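Local coordinates for protein UDP-glucose:anthocyanidin 3-O-glucosyltransferase (PDB 4REL) that belongs to the plant UDP-glycosyltransferase family and adopts the GT-B fold, in which two Rossmann-like domains pack around a cleft that holds KMP in this structure, at residues 81-86 and 188-193; 88-93 and 120-125; 114-119 and 194-199. All blocks are in the same frame, centred on the assembly; numbering follows the deposited sequence.

Contact 1 (81-86 and 188-193); sequences KLDLFL and KETLFS. With KMP (3,5,7-trihydroxy-2-(4-hydroxyphenyl)-4H-chromen-4-one), chain B.
Asp83 carries its carboxylate beside its own backbone N (chi1 -70°), while Phe192 swings its ring anti to its backbone N (chi1 176°), and the two side chains cross at about a right angle. The acid thereby reaches the start of the other helix: Phe192 N donates to Asp83 OD1 at 2.8 Å, meeting the oxygen nearly in line with its C-O bond, although the hydrogen bond is bent at the hydrogen (140°). Next to this bond, Leu82 CD1 sits almost squarely over one face of the Phe192 ring, 3.7 Å from its centroid, a CH-pi contact. Leu86 CD1 comes instead to the edge of that ring, 3.9 Å from Phe192 CD1. Thr190 is the N-cap of helix 191-197, and with Ser193 it forms a capping box: Ser193 N donates to Thr190 OG1 at 3.0 Å, and Thr190 N donates back to Ser193 OG. The carboxylate of Asp83 thus lies beside the capped first turn, where the helix dipole would probably favour a negative charge. In this GT-B protein the two helices meet at the wall of the KMP pocket. Leu82 CD1 lies 3.5 Å from KMP C18, on the hydroxyphenyl group, and Phe192 CZ approaches the ring oxygen O12 of KMP at 3.4 Å, so the leucine methyl touches both the aromatic residue and the ligand. Leu191 turns CD2 across the last turn of helix 80-86, 3.4 Å from Asp83 O. Leu191 CD2 also packs 3.7 Å from Leu86 CB. Leu82 also rests on Phe14 of a loop, and KMP itself is hydrogen-bonded to His17 and Asp181.

Contact 2 (88-93 and 120-125); sequences TGPDNL and SLLVAQ
Pro90 and Val123 mark the meeting point of two short helical segments whose axes come within 8.8 Å at an angle of 66°, and the CA atoms of this pair stand 6.1 Å apart. Val123 places CG1 anti to its backbone N (chi1 172°), which turns CG2 toward the other helix. There the methyl lies between two residues one turn apart: Val123 CG2 is 3.9 Å from Pro90 CB, equally near Leu93 CB, and also packs 3.8 Å from Pro90 O. Main-chain polar atoms thus border the hydrocarbon contact. Leu93 reaches across with CG beside its backbone N (chi1 -54°); its CD1 lies against the main chain of Ser120, 3.4 Å from Ser120 N, and touches Ser120 CB as well. This is helix-on-helix packing in the N-terminal Rossmann-like domain. Helix 89-104 belongs to the crossover that leads from strand 59-64 to strand 110-114, and helix 119-127 follows that strand. Both rest on the sheet, Leu93 touching Ile64 and Val123 touching Ile111. At the outer margin, the ring of Pro90 meets Leu122 obliquely, Pro90 CG standing 4.1 Å from Leu122 CD1, a looser contact near the surface. Nearby polar side chains find their partners elsewhere than across this pair of segments. Ser120 OG is hydrogen-bonded to Val117 O and to the indole nitrogen NE1 of Trp131, so the serine offers its CB and backbone to Leu93. Within segment 88-93, Asn92 ND2 donates to Thr88 OG1 at 3.0 Å, the hydroxyl lying somewhat out of the amide plane. The same amide nitrogen is hydrogen-bonded to Ser65 O, while Thr88 OG1 also pairs with Phe85 O.

Contact 3 (114-119 and 194-199); sequences DAFVTS and RTLNSL. With KMP (3,5,7-trihydroxy-2-(4-hydroxyphenyl)-4H-chromen-4-one), chain B.
Thr195 O is gripped twice by Ser198, at 3.1 Å from Ser198 N and 2.7 Å from Ser198 OG. Ser198 OG in turn accepts from a water at 2.6 Å, and this water is hydrogen-bonded to Thr118 OG1 at 2.7 Å, so the loop and the helical segment share a one-water bridge. Beside it Thr195 presents only its methyl to the loop: Thr195 CG2 lies 3.3 Å from Phe116 O and also touches Thr118, while Thr195 OG1 bonds back to Leu191 O. Next along the helix, Leu196 crosses Phe116 obliquely and sets CD1 over the centre of one ring face, 3.5 Å from the centroid and 13° off the normal. Its first torsion is displaced from a staggered value (chi1 -94°), which may reflect the packing of both branches, for the other one, Leu196 CD2, lies 3.5 Å from KMP C6. The Phe116 ring turns its edge to the ligand, Phe116 CE2 being 3.8 Å from KMP C9, and meets Leu199 CD1 at another part of that edge. Leu199 CD2 packs on Ala115. The loop itself follows strand 110-114 as a type I turn, held by an Asx turn in which Phe116 N donates to the anti lone pair of Asp114 OD2. Asp114 OD1 is hydrogen-bonded to His17 ND1, and His17 NE2 to KMP, so the aspartate links the turn carrying Phe116 to a residue that contacts the ligand. With methyl and ring contacts dominating between the segments, the chemistry implies a largely apolar join with one water as its polar bridge, while the Asp114-His17 link ties the turn to the ligand site.

In the fold
From the N terminus, the chain first enters contact 1 at helix 80-86, then contact 2 at the start of helix 89-104. After strand 110-114 it passes the loop of contact 3 and, directly afterwards, helix 119-127, which closes contact 2 as a short loop lying wholly within that of contact 1. Contact 1 closes only at 188-193, and contact 3 closes immediately after it, at 194-199, on the rest of helix 191-197 and just beyond it; contact 3 therefore crosses both others. Together they tie the crossover helices, the strand 110-114 loop and the later helix into one side of the N-terminal domain, with contacts 1 and 3 bordering KMP and contact 2 farther out.

Contact 1 (81-86 and 188-193)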
loop_
_atom_site.group_PDB
_atom_site.type_symbol
_atom_site.label_atom_id
_atom_site.label_comp_id
_atom_site.label_asym_id
_atom_site.label_seq_id
_atom_site.Cartn_x
_atom_site.Cartn_y
_atom_site.Cartn_z
ATOM N N LYS A 81 -13.624 -1.722 12.325
ATOM C CA LYS A 81 -13.921 -0.378 11.836
ATOM C C LYS A 81 -14.138 -0.351 10.331
ATOM O O LYS A 81 -14.904 0.484 9.826
ATOM C CB LYS A 81 -12.836 0.622 12.247
ATOM C CG LYS A 81 -12.903 0.997 13.730
ATOM C CD LYS A 81 -11.726 1.869 14.129
ATOM C CE LYS A 81 -11.927 2.449 15.518
ATOM N NZ LYS A 81 -10.701 3.141 15.995
ATOM N N LEU A 82 -13.473 -1.257 9.616
ATOM C CA LEU A 82 -13.677 -1.381 8.170
ATOM C C LEU A 82 -15.107 -1.833 7.882
ATOM O O LEU A 82 -15.791 -1.252 7.038
ATOM C CB LEU A 82 -12.697 -2.370 7.523
ATOM C CG LEU A 82 -11.211 -2.379 7.878
ATOM C CD1 LEU A 82 -10.450 -3.304 6.937
ATOM C CD2 LEU A 82 -10.607 -1.006 7.857
ATOM N N ASP A 83 -15.551 -2.887 8.564
ATOM C CA ASP A 83 -16.931 -3.353 8.412
ATOM C C ASP A 83 -17.938 -2.245 8.719
ATOM O O ASP A 83 -18.917 -2.057 7.989
ATOM C CB ASP A 83 -17.210 -4.520 9.366
ATOM C CG ASP A 83 -16.485 -5.806 8.981
ATOM O OD1 ASP A 83 -16.106 -5.973 7.806
ATOM O OD2 ASP A 83 -16.321 -6.672 9.867
ATOM N N LEU A 84 -17.716 -1.535 9.825
ATOM C CA LEU A 84 -18.667 -0.511 10.268
ATOM C C LEU A 84 -18.786 0.605 9.241
ATOM O O LEU A 84 -19.894 1.056 8.933
ATOM C CB LEU A 84 -18.294 0.042 11.652
ATOM C CG LEU A 84 -18.525 -0.928 12.823
ATOM C CD1 LEU A 84 -17.997 -0.352 14.134
ATOM C CD2 LEU A 84 -20.015 -1.264 12.964
ATOM N N PHE A 85 -17.658 1.040 8.686
ATOM C CA PHE A 85 -17.734 2.032 7.614
ATOM C C PHE A 85 -18.434 1.473 6.380
ATOM O O PHE A 85 -19.294 2.126 5.805
ATOM C CB PHE A 85 -16.356 2.553 7.199
ATOM C CG PHE A 85 -16.415 3.468 6.007
ATOM C CD1 PHE A 85 -16.924 4.758 6.138
ATOM C CD2 PHE A 85 -16.012 3.028 4.758
ATOM C CE1 PHE A 85 -17.002 5.600 5.046
ATOM C CE2 PHE A 85 -16.096 3.866 3.651
ATOM C CZ PHE A 85 -16.582 5.154 3.797
ATOM N N LEU A 86 -18.047 0.275 5.950
ATOM C CA LEU A 86 -18.648 -0.271 4.740
ATOM C C LEU A 86 -20.155 -0.473 4.940
ATOM O O LEU A 86 -20.932 -0.342 3.987
ATOM C CB LEU A 86 -17.962 -1.580 4.314
ATOM C CG LEU A 86 -16.516 -1.457 3.834
ATOM C CD1 LEU A 86 -15.852 -2.843 3.739
ATOM C CD2 LEU A 86 -16.433 -0.741 2.495
ATOM N N LYS A 188 -16.692 -17.049 9.427
ATOM C CA LYS A 188 -15.418 -16.346 9.309
ATOM C C LYS A 188 -15.497 -15.163 8.329
ATOM O O LYS A 188 -14.690 -14.233 8.418
ATOM C CB LYS A 188 -14.301 -17.312 8.893
ATOM C CG LYS A 188 -13.604 -18.024 10.055
ATOM C CD LYS A 188 -12.668 -19.118 9.541
ATOM C CE LYS A 188 -11.823 -19.724 10.660
ATOM N NZ LYS A 188 -10.684 -18.843 11.050
ATOM N N GLU A 189 -16.463 -15.195 7.408
ATOM C CA GLU A 189 -16.602 -14.112 6.417
ATOM C C GLU A 189 -17.004 -12.819 7.093
ATOM O O GLU A 189 -17.755 -12.818 8.067
ATOM C CB GLU A 189 -17.650 -14.439 5.357
ATOM C CG GLU A 189 -17.362 -15.679 4.548
ATOM C CD GLU A 189 -18.339 -15.856 3.405
ATOM O OE1 GLU A 189 -18.992 -16.922 3.339
ATOM O OE2 GLU A 189 -18.445 -14.931 2.572
ATOM N N THR A 190 -16.509 -11.707 6.573
ATOM C CA THR A 190 -16.856 -10.413 7.139
ATOM C C THR A 190 -17.401 -9.545 6.021
ATOM O O THR A 190 -17.242 -9.881 4.845
ATOM C CB THR A 190 -15.632 -9.730 7.768
ATOM O OG1 THR A 190 -14.634 -9.522 6.759
ATOM C CG2 THR A 190 -15.051 -10.593 8.902
ATOM N N LEU A 191 -18.044 -8.435 6.368
ATOM C CA LEU A 191 -18.529 -7.536 5.329
ATOM C C LEU A 191 -17.350 -7.084 4.477
ATOM O O LEU A 191 -17.469 -6.938 3.258
ATOM C CB LEU A 191 -19.261 -6.327 5.931
ATOM C CG LEU A 191 -19.674 -5.247 4.933
ATOM C CD1 LEU A 191 -20.583 -5.816 3.864
ATOM C CD2 LEU A 191 -20.373 -4.104 5.670
ATOM N N PHE A 192 -16.199 -6.901 5.117
ATOM C CA PHE A 192 -14.988 -6.506 4.402
ATOM C C PHE A 192 -14.545 -7.596 3.427
ATOM O O PHE A 192 -14.245 -7.312 2.269
ATOM C CB PHE A 192 -13.873 -6.171 5.394
ATOM C CG PHE A 192 -12.556 -5.843 4.751
ATOM C CD1 PHE A 192 -12.407 -4.702 3.980
ATOM C CD2 PHE A 192 -11.457 -6.664 4.946
ATOM C CE1 PHE A 192 -11.188 -4.391 3.397
ATOM C CE2 PHE A 192 -10.235 -6.359 4.364
ATOM C CZ PHE A 192 -10.102 -5.219 3.592
ATOM N N SER A 193 -14.504 -8.847 3.878
ATOM C CA SER A 193 -14.072 -9.913 2.974
ATOM C C SER A 193 -15.043 -10.092 1.817
ATOM O O SER A 193 -14.622 -10.345 0.687
ATOM C CB SER A 193 -13.837 -11.247 3.703
ATOM O OG SER A 193 -15.056 -11.860 4.072
HETATM C C1 KMP B . -6.347 -8.132 0.868
HETATM C C2 KMP B . -5.805 -6.877 0.646
HETATM C C3 KMP B . -5.906 -5.858 1.714
HETATM C C4 KMP B . -6.574 -6.207 2.983
HETATM C C5 KMP B . -7.090 -7.491 3.110
HETATM C C6 KMP B . -6.976 -8.425 2.076
HETATM C C9 KMP B . -5.342 -4.500 1.534
HETATM C C10 KMP B . -5.490 -3.542 2.653
HETATM C C11 KMP B . -6.191 -3.995 3.899
HETATM C C14 KMP B . -6.381 -3.095 5.079
HETATM C C15 KMP B . -6.170 -1.719 5.008
HETATM C C16 KMP B . -6.354 -0.918 6.123
HETATM C C17 KMP B . -6.748 -1.485 7.325
HETATM C C18 KMP B . -6.964 -2.855 7.407
HETATM C C19 KMP B . -6.783 -3.654 6.286
HETATM O O12 KMP B . -6.683 -5.282 3.996
HETATM O O13 KMP B . -4.766 -4.185 0.466
HETATM O O24 KMP B . -6.923 -0.693 8.420
HETATM O O27 KMP B . -4.968 -2.293 2.504
HETATM O O29 KMP B . -7.502 -9.668 2.257
HETATM O O30 KMP B . -5.187 -6.568 -0.527
#

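Contact 2 (88-93 and 120-125)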
loop_
_atom_site.group_PDB
_atom_site.type_symbol
_atom_site.label_atom_id
_atom_site.label_comp_id
_atom_site.label_asym_id
_atom_site.label_seq_id
_atom_site.Cartn_x
_atom_site.Cartn_y
_atom_site.Cartn_z
ATOM N N THR A 88 -22.249 1.419 6.180
ATOM C CA THR A 88 -23.027 2.648 6.034
ATOM C C THR A 88 -23.627 2.796 4.642
ATOM O O THR A 88 -24.502 3.632 4.437
ATOM C CB THR A 88 -22.218 3.921 6.344
ATOM O OG1 THR A 88 -21.117 4.020 5.441
ATOM C CG2 THR A 88 -21.691 3.899 7.760
ATOM N N GLY A 89 -23.127 2.015 3.690
ATOM C CA GLY A 89 -23.756 1.886 2.387
ATOM C C GLY A 89 -23.697 3.125 1.516
ATOM O O GLY A 89 -23.075 4.131 1.872
ATOM N N PRO A 90 -24.349 3.055 0.349
ATOM C CA PRO A 90 -24.274 4.176 -0.589
ATOM C C PRO A 90 -24.977 5.426 -0.067
ATOM O O PRO A 90 -24.593 6.521 -0.456
ATOM C CB PRO A 90 -24.961 3.629 -1.848
ATOM C CG PRO A 90 -25.829 2.491 -1.362
ATOM C CD PRO A 90 -25.053 1.891 -0.220
ATOM N N ASP A 91 -25.971 5.287 0.804
ATOM C CA ASP A 91 -26.638 6.492 1.301
ATOM C C ASP A 91 -25.721 7.415 2.100
ATOM O O ASP A 91 -25.832 8.637 2.009
ATOM C CB ASP A 91 -27.908 6.155 2.074
ATOM C CG ASP A 91 -29.048 5.792 1.155
ATOM O OD1 ASP A 91 -29.015 6.230 -0.021
ATOM O OD2 ASP A 91 -29.961 5.073 1.599
ATOM N N ASN A 92 -24.806 6.841 2.869
ATOM C CA ASN A 92 -23.819 7.650 3.567
ATOM C C ASN A 92 -22.916 8.357 2.562
ATOM O O ASN A 92 -22.578 9.530 2.729
ATOM C CB ASN A 92 -22.999 6.769 4.508
ATOM C CG ASN A 92 -22.035 7.560 5.374
ATOM O OD1 ASN A 92 -22.340 8.666 5.832
ATOM N ND2 ASN A 92 -20.864 6.984 5.619
ATOM N N LEU A 93 -22.530 7.649 1.506
ATOM C CA LEU A 93 -21.716 8.269 0.468
ATOM C C LEU A 93 -22.467 9.398 -0.217
ATOM O O LEU A 93 -21.874 10.434 -0.559
ATOM C CB LEU A 93 -21.267 7.233 -0.569
ATOM C CG LEU A 93 -20.550 6.007 -0.020
ATOM C CD1 LEU A 93 -20.149 5.114 -1.206
ATOM C CD2 LEU A 93 -19.326 6.423 0.767
ATOM N N SER A 120 -19.610 2.987 -3.825
ATOM C CA SER A 120 -19.503 4.203 -4.629
ATOM C C SER A 120 -19.785 3.952 -6.108
ATOM O O SER A 120 -20.106 4.881 -6.845
ATOM C CB SER A 120 -18.155 4.915 -4.419
ATOM O OG SER A 120 -17.084 4.153 -4.933
ATOM N N LEU A 121 -19.686 2.698 -6.551
ATOM C CA LEU A 121 -20.075 2.392 -7.921
ATOM C C LEU A 121 -21.581 2.552 -8.088
ATOM O O LEU A 121 -22.048 3.060 -9.115
ATOM C CB LEU A 121 -19.624 0.978 -8.320
ATOM C CG LEU A 121 -20.210 0.420 -9.624
ATOM C CD1 LEU A 121 -19.819 1.239 -10.840
ATOM C CD2 LEU A 121 -19.757 -1.032 -9.791
ATOM N N LEU A 122 -22.339 2.131 -7.078
ATOM C CA LEU A 122 -23.790 2.300 -7.096
ATOM C C LEU A 122 -24.135 3.779 -7.159
ATOM O O LEU A 122 -25.075 4.184 -7.862
ATOM C CB LEU A 122 -24.427 1.690 -5.847
ATOM C CG LEU A 122 -24.310 0.191 -5.637
ATOM C CD1 LEU A 122 -24.952 -0.195 -4.305
ATOM C CD2 LEU A 122 -24.958 -0.548 -6.797
ATOM N N VAL A 123 -23.363 4.584 -6.430
ATOM C CA VAL A 123 -23.566 6.033 -6.408
ATOM C C VAL A 123 -23.312 6.605 -7.801
ATOM O O VAL A 123 -24.087 7.421 -8.307
ATOM C CB VAL A 123 -22.642 6.715 -5.372
ATOM C CG1 VAL A 123 -22.712 8.239 -5.484
ATOM C CG2 VAL A 123 -23.028 6.285 -3.964
ATOM N N ALA A 124 -22.224 6.170 -8.423
ATOM C CA ALA A 124 -21.889 6.649 -9.763
ATOM C C ALA A 124 -22.969 6.244 -10.761
ATOM O O ALA A 124 -23.346 7.027 -11.632
ATOM C CB ALA A 124 -20.532 6.120 -10.198
ATOM N N GLN A 125 -23.481 5.023 -10.626
ATOM C CA GLN A 125 -24.506 4.545 -11.546
ATOM C C GLN A 125 -25.815 5.323 -11.390
ATOM O O GLN A 125 -26.481 5.642 -12.379
ATOM C CB GLN A 125 -24.701 3.031 -11.403
ATOM C CG GLN A 125 -23.514 2.237 -11.946
ATOM C CD GLN A 125 -23.564 0.774 -11.558
ATOM O OE1 GLN A 125 -24.258 0.394 -10.616
ATOM N NE2 GLN A 125 -22.816 -0.052 -12.274
#

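Contact 3 (114-119 and 194-199)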
loop_
_atom_site.group_PDB
_atom_site.type_symbol
_atom_site.label_atom_id
_atom_site.label_comp_id
_atom_site.label_asym_id
_atom_site.label_seq_id
_atom_site.Cartn_x
_atom_site.Cartn_y
_atom_site.Cartn_z
ATOM N N ASP A 114 -11.455 4.661 -4.064
ATOM C CA ASP A 114 -10.669 3.490 -3.705
ATOM C C ASP A 114 -11.530 2.281 -4.062
ATOM O O ASP A 114 -12.721 2.278 -3.788
ATOM C CB ASP A 114 -10.373 3.517 -2.203
ATOM C CG ASP A 114 -9.425 2.411 -1.774
ATOM O OD1 ASP A 114 -8.273 2.719 -1.388
ATOM O OD2 ASP A 114 -9.823 1.230 -1.830
ATOM N N ALA A 115 -10.943 1.278 -4.713
ATOM C CA ALA A 115 -11.701 0.112 -5.175
ATOM C C ALA A 115 -12.493 -0.590 -4.072
ATOM O O ALA A 115 -13.502 -1.236 -4.352
ATOM C CB ALA A 115 -10.762 -0.898 -5.871
ATOM N N PHE A 116 -12.021 -0.506 -2.831
ATOM C CA PHE A 116 -12.706 -1.198 -1.733
ATOM C C PHE A 116 -14.055 -0.557 -1.396
ATOM O O PHE A 116 -14.907 -1.201 -0.778
ATOM C CB PHE A 116 -11.854 -1.246 -0.459
ATOM C CG PHE A 116 -10.669 -2.175 -0.535
ATOM C CD1 PHE A 116 -10.468 -2.996 -1.643
ATOM C CD2 PHE A 116 -9.750 -2.220 0.508
ATOM C CE1 PHE A 116 -9.369 -3.852 -1.711
ATOM C CE2 PHE A 116 -8.642 -3.081 0.448
ATOM C CZ PHE A 116 -8.456 -3.888 -0.667
ATOM N N VAL A 117 -14.237 0.710 -1.760
ATOM C CA VAL A 117 -15.511 1.378 -1.486
ATOM C C VAL A 117 -16.465 1.060 -2.629
ATOM O O VAL A 117 -16.811 1.912 -3.448
ATOM C CB VAL A 117 -15.343 2.898 -1.290
ATOM C CG1 VAL A 117 -16.659 3.524 -0.797
ATOM C CG2 VAL A 117 -14.241 3.163 -0.275
ATOM N N THR A 118 -16.890 -0.193 -2.689
ATOM C CA THR A 118 -17.664 -0.645 -3.840
ATOM C C THR A 118 -19.046 -0.002 -3.906
ATOM O O THR A 118 -19.631 0.088 -4.982
ATOM C CB THR A 118 -17.802 -2.169 -3.865
ATOM O OG1 THR A 118 -18.496 -2.589 -2.685
ATOM C CG2 THR A 118 -16.412 -2.827 -3.903
ATOM N N SER A 119 -19.566 0.452 -2.767
ATOM C CA SER A 119 -20.852 1.162 -2.769
ATOM C C SER A 119 -20.804 2.439 -3.617
ATOM O O SER A 119 -21.841 2.926 -4.072
ATOM C CB SER A 119 -21.303 1.501 -1.345
ATOM O OG SER A 119 -21.705 0.326 -0.661
ATOM N N ARG A 194 -16.340 -9.958 2.087
ATOM C CA ARG A 194 -17.354 -10.088 1.043
ATOM C C ARG A 194 -17.225 -8.981 0.006
ATOM O O ARG A 194 -17.428 -9.200 -1.194
ATOM C CB ARG A 194 -18.757 -10.070 1.652
ATOM C CG ARG A 194 -19.033 -11.257 2.563
ATOM C CD ARG A 194 -20.466 -11.246 3.080
ATOM N NE ARG A 194 -20.757 -12.414 3.908
ATOM C CZ ARG A 194 -20.708 -12.423 5.238
ATOM N NH1 ARG A 194 -20.384 -11.319 5.899
ATOM N NH2 ARG A 194 -20.986 -13.533 5.905
ATOM N N THR A 195 -16.899 -7.787 0.482
ATOM C CA THR A 195 -16.670 -6.644 -0.393
ATOM C C THR A 195 -15.465 -6.894 -1.315
ATOM O O THR A 195 -15.548 -6.694 -2.533
ATOM C CB THR A 195 -16.468 -5.366 0.443
ATOM O OG1 THR A 195 -17.663 -5.097 1.191
ATOM C CG2 THR A 195 -16.169 -4.190 -0.443
ATOM N N LEU A 196 -14.350 -7.346 -0.746
ATOM C CA LEU A 196 -13.188 -7.672 -1.568
ATOM C C LEU A 196 -13.526 -8.771 -2.573
ATOM O O LEU A 196 -13.165 -8.682 -3.746
ATOM C CB LEU A 196 -11.973 -8.049 -0.707
ATOM C CG LEU A 196 -11.031 -6.870 -0.410
ATOM C CD1 LEU A 196 -11.769 -5.679 0.202
ATOM C CD2 LEU A 196 -9.895 -7.292 0.497
ATOM N N ASN A 197 -14.263 -9.787 -2.138
ATOM C CA ASN A 197 -14.588 -10.884 -3.039
ATOM C C ASN A 197 -15.522 -10.502 -4.181
ATOM O O ASN A 197 -15.683 -11.265 -5.120
ATOM C CB ASN A 197 -15.177 -12.054 -2.264
ATOM C CG ASN A 197 -14.145 -12.748 -1.414
ATOM O OD1 ASN A 197 -14.471 -13.373 -0.403
ATOM N ND2 ASN A 197 -12.883 -12.625 -1.810
ATOM N N SER A 198 -16.135 -9.326 -4.099
ATOM C CA SER A 198 -17.009 -8.851 -5.168
ATOM C C SER A 198 -16.236 -8.082 -6.233
ATOM O O SER A 198 -16.814 -7.656 -7.234
ATOM C CB SER A 198 -18.116 -7.945 -4.614
ATOM O OG SER A 198 -17.624 -6.652 -4.283
ATOM N N LEU A 199 -14.935 -7.895 -6.027
ATOM C CA LEU A 199 -14.161 -7.035 -6.935
ATOM C C LEU A 199 -14.106 -7.544 -8.384
ATOM O O LEU A 199 -14.004 -6.751 -9.316
ATOM C CB LEU A 199 -12.751 -6.808 -6.395
ATOM C CG LEU A 199 -12.640 -5.825 -5.230
ATOM C CD1 LEU A 199 -11.253 -5.945 -4.617
ATOM C CD2 LEU A 199 -12.916 -4.384 -5.700
HETATM C C1 KMP B . -6.347 -8.132 0.868
HETATM C C2 KMP B . -5.805 -6.877 0.646
HETATM C C3 KMP B . -5.906 -5.858 1.714
HETATM C C4 KMP B . -6.574 -6.207 2.983
HETATM C C5 KMP B . -7.090 -7.491 3.110
HETATM C C6 KMP B . -6.976 -8.425 2.076
HETATM C C9 KMP B . -5.342 -4.500 1.534
HETATM C C10 KMP B . -5.490 -3.542 2.653
HETATM C C11 KMP B . -6.191 -3.995 3.899
HETATM C C14 KMP B . -6.381 -3.095 5.079
HETATM C C15 KMP B . -6.170 -1.719 5.008
HETATM C C16 KMP B . -6.354 -0.918 6.123
HETATM C C17 KMP B . -6.748 -1.485 7.325
HETATM C C18 KMP B . -6.964 -2.855 7.407
HETATM C C19 KMP B . -6.783 -3.654 6.286
HETATM O O12 KMP B . -6.683 -5.282 3.996
HETATM O O13 KMP B . -4.766 -4.185 0.466
HETATM O O24 KMP B . -6.923 -0.693 8.420
HETATM O O27 KMP B . -4.968 -2.293 2.504
HETATM O O29 KMP B . -7.502 -9.668 2.257
HETATM O O30 KMP B . -5.187 -6.568 -0.527
HETATM O O HOH W 1 -19.363 -5.141 -3.108
#